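PDB 3G14: nitroreductase family protein, which probably acts as an oxidoreductase of the nitroreductase type, most likely using a flavin cofactor as its relatives do. Local coordinates for residues B[28-33]-B[118-123]; B[80-85]-B[149-154]; B[47-52]-B[176-181]; B[41-46]-B[88-93]; B[122-127]-B[145-150]. All coordinates share one frame; numbering follows the deposited sequence.

Contact 1: B[28-33]-B[118-123]; sequences LKIIDM and EGYGTC. With ACT (acetate ion), chain G.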
# COMPACT_ATOMS: atom_id res chain seq x y z
N LEU B 28 -13.76 12.34 5.61
CA LEU B 28 -13.91 11.29 6.58
C LEU B 28 -14.13 9.92 5.90
O LEU B 28 -13.72 8.91 6.45
CB LEU B 28 -14.96 11.63 7.63
CG LEU B 28 -14.61 12.85 8.51
CD1 LEU B 28 -15.79 13.18 9.40
CD2 LEU B 28 -13.34 12.65 9.36
N LYS B 29 -14.72 9.91 4.70
CA LYS B 29 -14.85 8.67 3.89
C LYS B 29 -13.47 8.15 3.43
O LYS B 29 -13.21 6.96 3.49
CB LYS B 29 -15.76 8.86 2.67
CG LYS B 29 -17.25 8.87 3.00
CD LYS B 29 -18.12 8.76 1.71
CE LYS B 29 -18.40 10.13 1.09
NZ LYS B 29 -18.91 10.07 -0.33
N ILE B 30 -12.59 9.05 3.02
CA ILE B 30 -11.19 8.71 2.68
C ILE B 30 -10.49 8.06 3.89
O ILE B 30 -9.84 6.99 3.79
CB ILE B 30 -10.46 9.98 2.16
CG1 ILE B 30 -11.13 10.46 0.86
CG2 ILE B 30 -8.96 9.72 1.95
CD1 ILE B 30 -10.77 11.90 0.46
N ILE B 31 -10.62 8.69 5.07
CA ILE B 31 -9.99 8.13 6.25
C ILE B 31 -10.58 6.75 6.60
O ILE B 31 -9.87 5.82 7.01
CB ILE B 31 -10.04 9.09 7.48
CG1 ILE B 31 -9.37 10.45 7.15
CG2 ILE B 31 -9.30 8.45 8.68
CD1 ILE B 31 -7.87 10.40 6.68
N ASP B 32 -11.90 6.61 6.49
CA ASP B 32 -12.56 5.33 6.67
C ASP B 32 -12.00 4.24 5.75
O ASP B 32 -11.78 3.12 6.18
CB ASP B 32 -14.06 5.47 6.42
CG ASP B 32 -14.80 4.19 6.70
OD1 ASP B 32 -14.82 3.76 7.88
OD2 ASP B 32 -15.33 3.62 5.75
N MSE B 33 -11.74 4.59 4.49
CA MSE B 33 -11.09 3.63 3.59
C MSE B 33 -9.74 3.18 4.14
O MSE B 33 -9.44 2.01 4.11
CB MSE B 33 -11.02 4.20 2.18
CG MSE B 33 -12.48 4.32 1.62
SE MSE B 33 -12.50 4.97 -0.19
CE MSE B 33 -13.83 6.38 0.04
N GLU B 118 -13.04 10.35 -4.62
CA GLU B 118 -13.82 11.51 -4.14
C GLU B 118 -13.55 12.78 -4.96
O GLU B 118 -14.11 13.84 -4.66
CB GLU B 118 -13.56 11.76 -2.65
CG GLU B 118 -13.92 10.62 -1.69
CD GLU B 118 -15.36 10.18 -1.71
OE1 GLU B 118 -16.22 10.98 -2.09
OE2 GLU B 118 -15.62 9.02 -1.31
N GLY B 119 -12.72 12.68 -5.99
CA GLY B 119 -12.51 13.77 -6.93
C GLY B 119 -11.39 14.70 -6.51
O GLY B 119 -11.34 15.86 -6.95
N TYR B 120 -10.49 14.17 -5.68
CA TYR B 120 -9.34 14.90 -5.17
C TYR B 120 -8.02 14.33 -5.69
O TYR B 120 -7.86 13.13 -5.83
CB TYR B 120 -9.35 14.90 -3.63
CG TYR B 120 -10.55 15.60 -3.00
CD1 TYR B 120 -10.92 16.88 -3.40
CD2 TYR B 120 -11.28 14.98 -1.99
CE1 TYR B 120 -12.02 17.51 -2.82
CE2 TYR B 120 -12.38 15.60 -1.40
CZ TYR B 120 -12.75 16.86 -1.82
OH TYR B 120 -13.84 17.47 -1.23
N GLY B 121 -7.08 15.23 -5.95
CA GLY B 121 -5.71 14.89 -6.28
C GLY B 121 -4.85 14.66 -5.03
O GLY B 121 -5.10 15.22 -3.98
N THR B 122 -3.81 13.84 -5.21
CA THR B 122 -2.81 13.58 -4.19
C THR B 122 -1.44 13.47 -4.86
O THR B 122 -1.31 13.45 -6.09
CB THR B 122 -3.08 12.25 -3.45
OG1 THR B 122 -3.33 11.24 -4.42
CG2 THR B 122 -4.25 12.37 -2.49
N CYS B 123 -0.40 13.41 -4.04
CA CYS B 123 0.93 13.18 -4.55
C CYS B 123 1.76 12.57 -3.45
O CYS B 123 1.94 13.19 -2.41
CB CYS B 123 1.56 14.49 -5.03
SG CYS B 123 3.15 14.27 -5.83
C ACT G . -18.35 6.92 -2.53
O ACT G . -17.52 6.69 -3.43
OXT ACT G . -18.05 7.87 -1.77
CH3 ACT G . -19.60 6.12 -2.33
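Lys29 NZ, Glu118 and a bound acetate form a compact polar cluster. The bond from NZ to acetate OXT is 2.8 Å long. The salt bridge to Glu118 is weak, with Lys29 NZ and Glu118 OE1 3.3 Å apart. The same acetate oxygen, OXT, lies 2.7 Å from Glu118 OE2, so one of the two acids probably carries a proton. The acetate probably comes from the crystallisation liquor. Lys29 bends at chi3 (-87°), which turns its end toward Glu118, and it comes at that side chain roughly perpendicular. The contact joins helix 24-35 to the end of helix 99-117. That helix closes with a Schellman motif, in which Gly119 takes a positive phi. Below the charged ends the packing is apolar. Ile30 and Glu118 run antiparallel alongside each other, with Ile30 CG1 3.8 Å from Glu118 CG. Ile30 CD1 continues to the edge of the Tyr120 ring, near its plane, 4.0 Å from CD2. The Tyr120 hydroxyl is bonded to the backbone N of Asp23. From the next helical turn the CE methyl of selenomethionine Met33 comes within 3.5 Å of Glu118 OE2. Tyr5 of the second subunit packs on Lys29 and Met33.

Contact 2: B[80-85]-B[149-154]; sequences MTIVAV and TPLGVP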
# COMPACT_ATOMS: atom_id res chain seq x y z
N MSE B 80 -5.21 21.21 2.21
CA MSE B 80 -4.63 20.47 3.30
C MSE B 80 -3.61 19.43 2.84
O MSE B 80 -3.45 19.15 1.65
CB MSE B 80 -5.74 19.78 4.12
CG MSE B 80 -6.45 18.75 3.37
SE MSE B 80 -7.91 17.82 4.33
CE MSE B 80 -8.86 19.27 4.93
N THR B 81 -2.88 18.92 3.82
CA THR B 81 -1.94 17.82 3.64
C THR B 81 -2.23 16.75 4.69
O THR B 81 -2.57 17.06 5.83
CB THR B 81 -0.47 18.36 3.75
OG1 THR B 81 -0.15 19.10 2.57
CG2 THR B 81 0.53 17.24 3.98
N ILE B 82 -2.16 15.49 4.27
CA ILE B 82 -2.32 14.35 5.19
C ILE B 82 -0.95 13.76 5.46
O ILE B 82 -0.24 13.43 4.52
CB ILE B 82 -3.29 13.28 4.64
CG1 ILE B 82 -4.68 13.90 4.43
CG2 ILE B 82 -3.39 12.11 5.61
CD1 ILE B 82 -5.69 13.10 3.60
N VAL B 83 -0.59 13.61 6.74
CA VAL B 83 0.72 13.06 7.12
C VAL B 83 0.52 11.70 7.85
O VAL B 83 -0.27 11.63 8.82
CB VAL B 83 1.44 14.02 8.10
CG1 VAL B 83 2.81 13.49 8.50
CG2 VAL B 83 1.60 15.42 7.49
N ALA B 84 1.23 10.67 7.39
CA ALA B 84 1.10 9.33 7.96
C ALA B 84 2.27 9.09 8.91
O ALA B 84 3.41 9.11 8.49
CB ALA B 84 1.02 8.27 6.86
N VAL B 85 1.95 8.84 10.19
CA VAL B 85 2.93 8.70 11.27
C VAL B 85 2.79 7.29 11.89
O VAL B 85 1.69 6.85 12.22
CB VAL B 85 2.70 9.78 12.35
CG1 VAL B 85 3.75 9.68 13.53
CG2 VAL B 85 2.70 11.20 11.71
N THR B 149 0.93 13.64 1.83
CA THR B 149 0.41 14.05 0.54
C THR B 149 -0.45 15.30 0.66
O THR B 149 -1.25 15.45 1.63
CB THR B 149 -0.46 12.90 -0.07
OG1 THR B 149 -1.10 13.34 -1.29
CG2 THR B 149 -1.52 12.45 0.91
N PRO B 150 -0.33 16.21 -0.34
CA PRO B 150 -1.35 17.24 -0.45
C PRO B 150 -2.70 16.58 -0.80
O PRO B 150 -2.76 15.47 -1.30
CB PRO B 150 -0.89 18.07 -1.65
CG PRO B 150 -0.05 17.07 -2.47
CD PRO B 150 0.65 16.27 -1.45
N LEU B 151 -3.77 17.30 -0.54
CA LEU B 151 -5.13 16.85 -0.89
C LEU B 151 -5.85 18.08 -1.41
O LEU B 151 -5.91 19.10 -0.71
CB LEU B 151 -5.83 16.30 0.35
CG LEU B 151 -7.19 15.64 0.03
CD1 LEU B 151 -6.89 14.33 -0.67
CD2 LEU B 151 -8.02 15.46 1.30
N GLY B 152 -6.38 18.01 -2.63
CA GLY B 152 -7.11 19.14 -3.20
C GLY B 152 -7.83 18.76 -4.49
O GLY B 152 -7.60 17.71 -5.07
N VAL B 153 -8.68 19.64 -4.95
CA VAL B 153 -9.18 19.50 -6.30
C VAL B 153 -8.07 19.84 -7.31
O VAL B 153 -7.48 20.91 -7.23
CB VAL B 153 -10.36 20.42 -6.53
CG1 VAL B 153 -10.87 20.25 -7.95
CG2 VAL B 153 -11.42 20.15 -5.48
N PRO B 154 -7.74 18.93 -8.23
CA PRO B 154 -6.72 19.31 -9.22
C PRO B 154 -7.11 20.47 -10.10
O PRO B 154 -8.30 20.61 -10.47
CB PRO B 154 -6.56 18.06 -10.07
CG PRO B 154 -7.05 16.93 -9.16
CD PRO B 154 -8.20 17.55 -8.44
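Two neighbouring antiparallel strands of the central mixed sheet, 80-86 and 144-151, pair here in the core of the nitroreductase fold. Met80 and Leu151 form a hydrogen-bonded pair, as do Ile82 and Thr149. Thr81 and Pro150 form the non-hydrogen-bonded pair between them. The Ile82-Thr149 pair has both of its bonds: Ile82 N to Thr149 O at 2.8 Å, and Thr149 N to Ile82 O at 2.9 Å. Leu151 N gives a further bond to Met80 O. Pro150 has no N-H, but its position in the non-hydrogen-bonded pair asks for none toward strand 80-86. Its CA makes a CA-H...O contact with Met80 O. Thr81 CA likewise meets Thr149 O, at 3.2 Å.

Met80, Ile82, Thr149 and Leu151 send their side chains to one face of the sheet. Helix 99-117 covers this face, with Ile111 against Ile82 and Ala115 against Leu151. The side chains of selenomethionine Met80 and Leu151 run alongside each other in the same direction. The first torsion of Leu151 (chi1 -173°) sets CG opposite the backbone N. Its CD2 touches two neighbours, Met80 SE at 3.8 Å and Ile82 CD1 at 4.0 Å. Thr81 and Pro150 face the other side. Thr81 CG2 also lies against the backbone, 3.4 Å from Thr149 O. Thr149 OG1 donates to the carbonyl of the following residue, Pro150 O, 2.7 Å away.

Contact 3: B[47-52]-B[176-181]; sequences KFIVVE and DKWGTS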
# COMPACT_ATOMS: atom_id res chain seq x y z
N LYS B 47 -1.18 6.54 12.64
CA LYS B 47 -2.24 7.53 12.69
C LYS B 47 -1.95 8.60 11.64
O LYS B 47 -0.83 8.66 11.11
CB LYS B 47 -2.32 8.15 14.09
CG LYS B 47 -2.60 7.15 15.24
CD LYS B 47 -2.68 7.83 16.62
CE LYS B 47 -3.27 6.89 17.68
NZ LYS B 47 -2.49 5.68 17.91
N PHE B 48 -2.97 9.42 11.36
CA PHE B 48 -2.93 10.46 10.32
C PHE B 48 -3.12 11.81 10.98
O PHE B 48 -4.02 11.98 11.84
CB PHE B 48 -4.04 10.21 9.27
CG PHE B 48 -3.87 8.90 8.61
CD1 PHE B 48 -2.87 8.74 7.63
CD2 PHE B 48 -4.64 7.79 8.98
CE1 PHE B 48 -2.63 7.51 7.03
CE2 PHE B 48 -4.42 6.54 8.37
CZ PHE B 48 -3.42 6.40 7.39
N ILE B 49 -2.28 12.77 10.59
CA ILE B 49 -2.51 14.17 10.96
C ILE B 49 -2.98 14.90 9.70
O ILE B 49 -2.31 14.86 8.64
CB ILE B 49 -1.24 14.85 11.48
CG1 ILE B 49 -0.59 14.02 12.58
CG2 ILE B 49 -1.53 16.30 11.92
CD1 ILE B 49 0.84 14.57 12.99
N VAL B 50 -4.17 15.50 9.80
CA VAL B 50 -4.67 16.41 8.77
C VAL B 50 -4.06 17.79 9.05
O VAL B 50 -4.28 18.36 10.11
CB VAL B 50 -6.22 16.49 8.76
CG1 VAL B 50 -6.74 17.61 7.79
CG2 VAL B 50 -6.83 15.14 8.40
N VAL B 51 -3.28 18.30 8.12
CA VAL B 51 -2.65 19.62 8.33
C VAL B 51 -3.37 20.68 7.49
O VAL B 51 -3.29 20.66 6.23
CB VAL B 51 -1.15 19.63 8.00
CG1 VAL B 51 -0.58 21.04 8.20
CG2 VAL B 51 -0.40 18.54 8.80
N GLU B 52 -4.04 21.62 8.19
CA GLU B 52 -4.78 22.72 7.55
C GLU B 52 -4.14 24.09 7.74
O GLU B 52 -4.40 24.99 6.95
CB GLU B 52 -6.24 22.81 8.03
CG GLU B 52 -7.08 21.59 7.66
CD GLU B 52 -8.59 21.75 7.89
OE1 GLU B 52 -9.08 22.86 8.21
OE2 GLU B 52 -9.30 20.73 7.72
N ASP B 176 -3.66 19.22 12.78
CA ASP B 176 -2.51 20.15 12.90
C ASP B 176 -1.38 19.69 13.84
O ASP B 176 -0.21 20.02 13.62
CB ASP B 176 -2.95 21.58 13.27
CG ASP B 176 -3.65 22.31 12.12
OD1 ASP B 176 -3.43 21.96 10.94
OD2 ASP B 176 -4.42 23.24 12.41
N LYS B 177 -1.76 18.99 14.91
CA LYS B 177 -0.88 18.64 15.99
C LYS B 177 -1.15 17.21 16.45
O LYS B 177 -2.28 16.77 16.57
CB LYS B 177 -1.08 19.61 17.17
CG LYS B 177 -0.25 19.28 18.36
CD LYS B 177 -0.52 20.28 19.48
CE LYS B 177 0.18 19.88 20.77
NZ LYS B 177 -0.09 20.86 21.85
N TRP B 178 -0.08 16.47 16.68
CA TRP B 178 -0.18 15.10 17.18
C TRP B 178 -0.94 15.09 18.52
O TRP B 178 -0.60 15.84 19.45
CB TRP B 178 1.23 14.52 17.36
CG TRP B 178 1.24 13.13 17.89
CD1 TRP B 178 1.45 12.74 19.18
CD2 TRP B 178 1.06 11.94 17.12
NE1 TRP B 178 1.38 11.36 19.26
CE2 TRP B 178 1.14 10.85 18.02
CE3 TRP B 178 0.79 11.70 15.78
CZ2 TRP B 178 1.01 9.53 17.59
CZ3 TRP B 178 0.63 10.37 15.36
CH2 TRP B 178 0.76 9.31 16.27
N GLY B 179 -1.97 14.25 18.61
CA GLY B 179 -2.77 14.13 19.85
C GLY B 179 -4.03 14.98 19.91
O GLY B 179 -4.87 14.76 20.78
N THR B 180 -4.16 15.97 19.03
CA THR B 180 -5.36 16.80 18.97
C THR B 180 -6.38 16.19 17.97
O THR B 180 -6.16 16.16 16.76
CB THR B 180 -5.03 18.25 18.55
OG1 THR B 180 -4.12 18.82 19.51
CG2 THR B 180 -6.30 19.12 18.46
N SER B 181 -7.47 15.69 18.53
CA SER B 181 -8.55 15.06 17.78
C SER B 181 -9.13 15.91 16.65
O SER B 181 -9.59 17.04 16.88
CB SER B 181 -9.67 14.70 18.76
OG SER B 181 -10.79 14.19 18.07
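The Trp178 indole meets two side chains of strand 46-51, Lys47 and Ile49, whose directions are roughly perpendicular to its own. The aliphatic part of Lys47 crosses the outer end of the six-membered ring. Its CB is 3.9 Å from Trp178 CZ3, and its CD is 3.8 Å from Trp178 CH2. The approach of CD is oblique to the ring. Ile49 comes to the ring edge, near its plane, with CD1 4.0 Å from Trp178 CE3. At chi1 179° the Trp178 side chain extends opposite its own N, which carries the indole back toward the strand. Its ring also makes an edge-to-face contact with Tyr174, and Val85 of the neighbouring strand touches it.

Ile49 uses its other branch differently. CG2 is 3.7 Å from Asp176 N and packs on the backbone of the loop. Asp176 lies at the far end of the contact. Its N donates to Val50 O at 2.9 Å, just after strand 173-175 ends. Its CB starts away from strand 46-51, but the carboxylate returns. OD1 accepts Glu52 N at 2.8 Å, met nearly along the C-O axis, and also accepts Ser53 N. Trp178 sits within a type II beta turn, Lys177 to Thr180, with Gly179 at positive phi.

The loop thus leaves the edge of the sheet held by polar bonds at one end and apolar packing at the other. Two backbone N-H groups share Asp176 OD1 just before helix 54-63, which would probably favour the charged carboxylate.

Contact 4: B[41-46]-B[88-93]; sequences KNKTPY and PEESGD. With SO4 (sulfate ion), chain C.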
# COMPACT_ATOMS: atom_id res chain seq x y z
N LYS B 41 -1.51 -8.75 11.85
CA LYS B 41 -2.22 -9.07 13.10
C LYS B 41 -3.36 -8.08 13.44
O LYS B 41 -3.74 -7.93 14.60
CB LYS B 41 -1.22 -9.26 14.24
CG LYS B 41 -0.38 -10.55 14.07
CD LYS B 41 0.48 -10.85 15.28
CE LYS B 41 1.25 -12.17 15.16
NZ LYS B 41 0.35 -13.32 14.97
N ASN B 42 -3.89 -7.42 12.41
CA ASN B 42 -4.91 -6.37 12.56
C ASN B 42 -4.55 -5.28 13.59
O ASN B 42 -5.42 -4.69 14.20
CB ASN B 42 -6.28 -6.98 12.87
CG ASN B 42 -6.85 -7.80 11.70
OD1 ASN B 42 -6.34 -7.74 10.58
ND2 ASN B 42 -7.91 -8.55 11.96
N LYS B 43 -3.26 -5.05 13.79
CA LYS B 43 -2.77 -3.94 14.57
C LYS B 43 -2.76 -2.70 13.69
O LYS B 43 -2.74 -2.77 12.47
CB LYS B 43 -1.36 -4.21 15.07
CG LYS B 43 -1.28 -5.40 15.99
CD LYS B 43 0.19 -5.69 16.33
CE LYS B 43 0.34 -6.98 17.14
NZ LYS B 43 -0.59 -6.96 18.30
N THR B 44 -2.78 -1.55 14.29
CA THR B 44 -2.88 -0.36 13.42
C THR B 44 -1.81 0.55 13.89
O THR B 44 -2.08 1.44 14.67
CB THR B 44 -4.27 0.31 13.51
OG1 THR B 44 -5.28 -0.62 13.10
CG2 THR B 44 -4.35 1.56 12.60
N PRO B 45 -0.56 0.28 13.46
CA PRO B 45 0.59 1.01 14.03
C PRO B 45 0.79 2.47 13.54
O PRO B 45 1.86 3.02 13.73
CB PRO B 45 1.79 0.15 13.61
CG PRO B 45 1.38 -0.51 12.37
CD PRO B 45 -0.12 -0.72 12.46
N TYR B 46 -0.22 3.05 12.92
CA TYR B 46 -0.13 4.40 12.34
C TYR B 46 -1.35 5.23 12.73
O TYR B 46 -2.37 4.69 13.17
CB TYR B 46 -0.01 4.33 10.80
CG TYR B 46 -1.01 3.37 10.19
CD1 TYR B 46 -2.34 3.74 10.01
CD2 TYR B 46 -0.64 2.06 9.86
CE1 TYR B 46 -3.25 2.83 9.49
CE2 TYR B 46 -1.56 1.16 9.38
CZ TYR B 46 -2.87 1.55 9.20
OH TYR B 46 -3.79 0.66 8.68
N PRO B 88 7.13 2.18 15.03
CA PRO B 88 7.89 0.97 14.64
C PRO B 88 7.87 -0.13 15.68
O PRO B 88 8.05 -1.28 15.33
CB PRO B 88 9.31 1.49 14.45
CG PRO B 88 9.17 2.91 14.22
CD PRO B 88 8.03 3.33 15.10
N GLU B 89 7.60 0.21 16.95
CA GLU B 89 7.62 -0.76 18.03
C GLU B 89 6.31 -1.50 18.27
O GLU B 89 6.28 -2.49 18.98
CB GLU B 89 8.06 -0.06 19.33
CG GLU B 89 9.36 0.71 19.19
CD GLU B 89 10.55 -0.19 18.93
OE1 GLU B 89 10.76 -1.17 19.68
OE2 GLU B 89 11.29 0.11 17.96
N GLU B 90 5.22 -1.06 17.66
CA GLU B 90 3.95 -1.70 17.89
C GLU B 90 3.99 -3.15 17.43
O GLU B 90 3.72 -4.06 18.23
CB GLU B 90 2.81 -0.95 17.22
CG GLU B 90 1.55 -1.80 17.04
CD GLU B 90 0.33 -1.18 17.65
OE1 GLU B 90 0.11 0.04 17.47
OE2 GLU B 90 -0.43 -1.92 18.32
N SER B 91 4.34 -3.36 16.17
CA SER B 91 4.38 -4.73 15.60
C SER B 91 5.84 -5.21 15.36
O SER B 91 6.09 -6.41 15.23
CB SER B 91 3.53 -4.79 14.32
OG SER B 91 2.49 -3.79 14.28
N GLY B 92 6.79 -4.27 15.32
CA GLY B 92 8.20 -4.57 15.09
C GLY B 92 8.53 -5.18 13.73
O GLY B 92 7.99 -4.77 12.69
N ASP B 93 9.40 -6.18 13.71
CA ASP B 93 9.89 -6.75 12.43
C ASP B 93 9.43 -8.14 12.23
O ASP B 93 9.40 -8.94 13.19
CB ASP B 93 11.39 -6.76 12.34
CG ASP B 93 11.97 -5.39 12.32
OD1 ASP B 93 11.23 -4.39 12.10
OD2 ASP B 93 13.19 -5.35 12.52
S SO4 C . -9.33 -8.57 7.45
O1 SO4 C . -8.14 -8.38 6.61
O2 SO4 C . -10.20 -9.65 7.00
O3 SO4 C . -10.10 -7.33 7.38
O4 SO4 C . -8.93 -8.87 8.82
O HOH W 1 -2.93 -1.79 17.49
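Glu90 reaches from the short, weakly bonded helix at about 88-91 over Pro45, in the loop that leads into strand 46-51. Its CB meets Pro45 CB at 3.9 Å. Glu90 CG lies 4.0 Å from the same carbon, Pro45 CB, and also approaches Lys43 CD. The first torsion (chi1 161°) places CG beside the carbonyl carbon. A bend at chi2 then lays the carboxylate beside Pro45 CA and the water on Thr44 N. One oxygen, OE1, is 3.6 Å from Pro45 CA. The other, OE2, takes a 2.6 Å bond from the water. That water accepts a longer bond from Thr44 N, at 3.2 Å. Lys43 NZ stays 5.0 Å from Glu90 OE2, so the opposite charges do not touch. Ser91 packs next to Glu90, with OG 3.6 Å from Lys43 CD. Pro45 is also tied to Asn87 by a backbone bond. At the far end of the loop Asn42 makes a weak bond to a sulfate, probably from the crystallisation liquor. Arg11 and Ser13 of the second subunit bind the same ion. The link between loop and helix is therefore mostly van der Waals contact plus one water bridge. Lys43 would probably still favour a charged Glu90 through its field.

Contact 5: B[122-127]-B[145-150]; sequences TCWIAA and VVALTP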
# COMPACT_ATOMS: atom_id res chain seq x y z
N THR B 122 -3.81 13.84 -5.21
CA THR B 122 -2.81 13.58 -4.19
C THR B 122 -1.44 13.47 -4.86
O THR B 122 -1.31 13.45 -6.09
CB THR B 122 -3.08 12.25 -3.45
OG1 THR B 122 -3.33 11.24 -4.42
CG2 THR B 122 -4.25 12.37 -2.49
N CYS B 123 -0.40 13.41 -4.04
CA CYS B 123 0.93 13.18 -4.55
C CYS B 123 1.76 12.57 -3.45
O CYS B 123 1.94 13.19 -2.41
CB CYS B 123 1.56 14.49 -5.03
SG CYS B 123 3.15 14.27 -5.83
N TRP B 124 2.23 11.33 -3.64
CA TRP B 124 3.10 10.70 -2.62
C TRP B 124 4.37 11.49 -2.39
O TRP B 124 5.12 11.76 -3.32
CB TRP B 124 3.48 9.29 -3.04
CG TRP B 124 2.51 8.23 -2.69
CD1 TRP B 124 1.45 7.80 -3.44
CD2 TRP B 124 2.59 7.34 -1.57
NE1 TRP B 124 0.82 6.74 -2.82
CE2 TRP B 124 1.48 6.45 -1.65
CE3 TRP B 124 3.44 7.26 -0.47
CZ2 TRP B 124 1.24 5.46 -0.70
CZ3 TRP B 124 3.21 6.24 0.48
CH2 TRP B 124 2.11 5.37 0.35
N ILE B 125 4.63 11.87 -1.15
CA ILE B 125 5.93 12.52 -0.80
C ILE B 125 6.57 11.79 0.37
O ILE B 125 6.00 11.73 1.48
CB ILE B 125 5.70 14.03 -0.44
CG1 ILE B 125 5.03 14.80 -1.60
CG2 ILE B 125 7.04 14.68 0.08
CD1 ILE B 125 4.35 16.13 -1.19
N ALA B 126 7.79 11.25 0.16
CA ALA B 126 8.47 10.42 1.13
C ALA B 126 9.83 10.99 1.55
O ALA B 126 10.41 10.50 2.53
CB ALA B 126 8.68 9.03 0.58
N ALA B 127 10.33 11.99 0.82
CA ALA B 127 11.68 12.57 1.05
C ALA B 127 11.59 13.94 1.75
O ALA B 127 11.17 14.92 1.15
CB ALA B 127 12.44 12.73 -0.27
N VAL B 145 7.76 9.50 10.62
CA VAL B 145 6.94 10.10 9.56
C VAL B 145 7.17 9.28 8.29
O VAL B 145 8.24 9.34 7.68
CB VAL B 145 7.20 11.63 9.36
CG1 VAL B 145 6.25 12.22 8.28
CG2 VAL B 145 7.09 12.38 10.74
N VAL B 146 6.17 8.53 7.88
CA VAL B 146 6.33 7.63 6.73
C VAL B 146 6.22 8.34 5.37
O VAL B 146 7.07 8.18 4.50
CB VAL B 146 5.35 6.42 6.85
CG1 VAL B 146 5.45 5.46 5.62
CG2 VAL B 146 5.54 5.63 8.17
N ALA B 147 5.14 9.08 5.19
CA ALA B 147 4.83 9.77 3.96
C ALA B 147 3.79 10.82 4.27
O ALA B 147 3.24 10.86 5.36
CB ALA B 147 4.32 8.79 2.85
N LEU B 148 3.62 11.71 3.31
CA LEU B 148 2.59 12.75 3.36
C LEU B 148 2.10 13.02 1.94
O LEU B 148 2.76 12.70 0.96
CB LEU B 148 3.15 14.00 4.07
CG LEU B 148 4.34 14.75 3.46
CD1 LEU B 148 3.89 15.85 2.48
CD2 LEU B 148 5.22 15.32 4.57
N THR B 149 0.93 13.64 1.83
CA THR B 149 0.41 14.05 0.54
C THR B 149 -0.45 15.30 0.66
O THR B 149 -1.25 15.45 1.63
CB THR B 149 -0.46 12.90 -0.07
OG1 THR B 149 -1.10 13.34 -1.29
CG2 THR B 149 -1.52 12.45 0.91
N PRO B 150 -0.33 16.21 -0.34
CA PRO B 150 -1.35 17.24 -0.45
C PRO B 150 -2.70 16.58 -0.80
O PRO B 150 -2.76 15.47 -1.30
CB PRO B 150 -0.89 18.07 -1.65
CG PRO B 150 -0.05 17.07 -2.47
CD PRO B 150 0.65 16.27 -1.45
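With chi1 at 174° the Thr149 hydroxyl swings opposite its own N, and this turns it to the chain at 122-127. Cys123 N donates to Thr149 OG1 at 2.8 Å, with an angle of 165° at the hydrogen. OG1, itself a donor to Pro150 O, thus takes the place of a backbone carbonyl as acceptor for Cys123 N. Thr122 CB lies close to the same oxygen, Thr149 OG1, at 3.1 Å. Ile125 has CG1 anti to its carbonyl carbon (chi1 -57°). Its CD1 is thereby brought to Leu148 CD1 and Pro150 CD, both at 3.7 Å. Helix 70-77 adds Ala71 and Val75 to this apolar group. Backbone bonds join Ile125 and Leu148 in both directions, Ile125 N to Leu148 O at 2.9 Å and Leu148 N to Ile125 O at 3.0 Å. The Trp124 indole reaches back to Ala147 CB, 3.7 Å from CZ3, while its NE1 is bonded to Glu109. Lys97 of the second subunit donates to Ala126 O and Val146 O. The pair Ile125-Leu148 is a single antiparallel bridge, by which an irregular segment runs along strand 144-151, the outermost strand of the sheet within this chain.

How the contacts relate
Contacts 2, 3 and 5 share the central sheet. Contact 3 packs the loop after strand 173-175 on strand 46-51, the neighbour of 80-86. Val83 N bonds Ile49 O at 2.8 Å and so ties it to contact 2. Contacts 2 and 5, about 8 Å apart between centres, both use strand 144-151 and share Thr149 and Pro150. Contact 1 continues into contact 5 through Thr122 and Cys123. It meets contact 2 where Gly121 N probably bonds Gly152 O, 2.7 Å away. Contact 4 is peripheral, about 23 Å from contact 2 between centres. Trp124 of contact 5 lies about 4 Å from a bound acetate, which may mark a pocket. Contacts 1 and 5 and the sulfate of contact 4 all touch the second subunit.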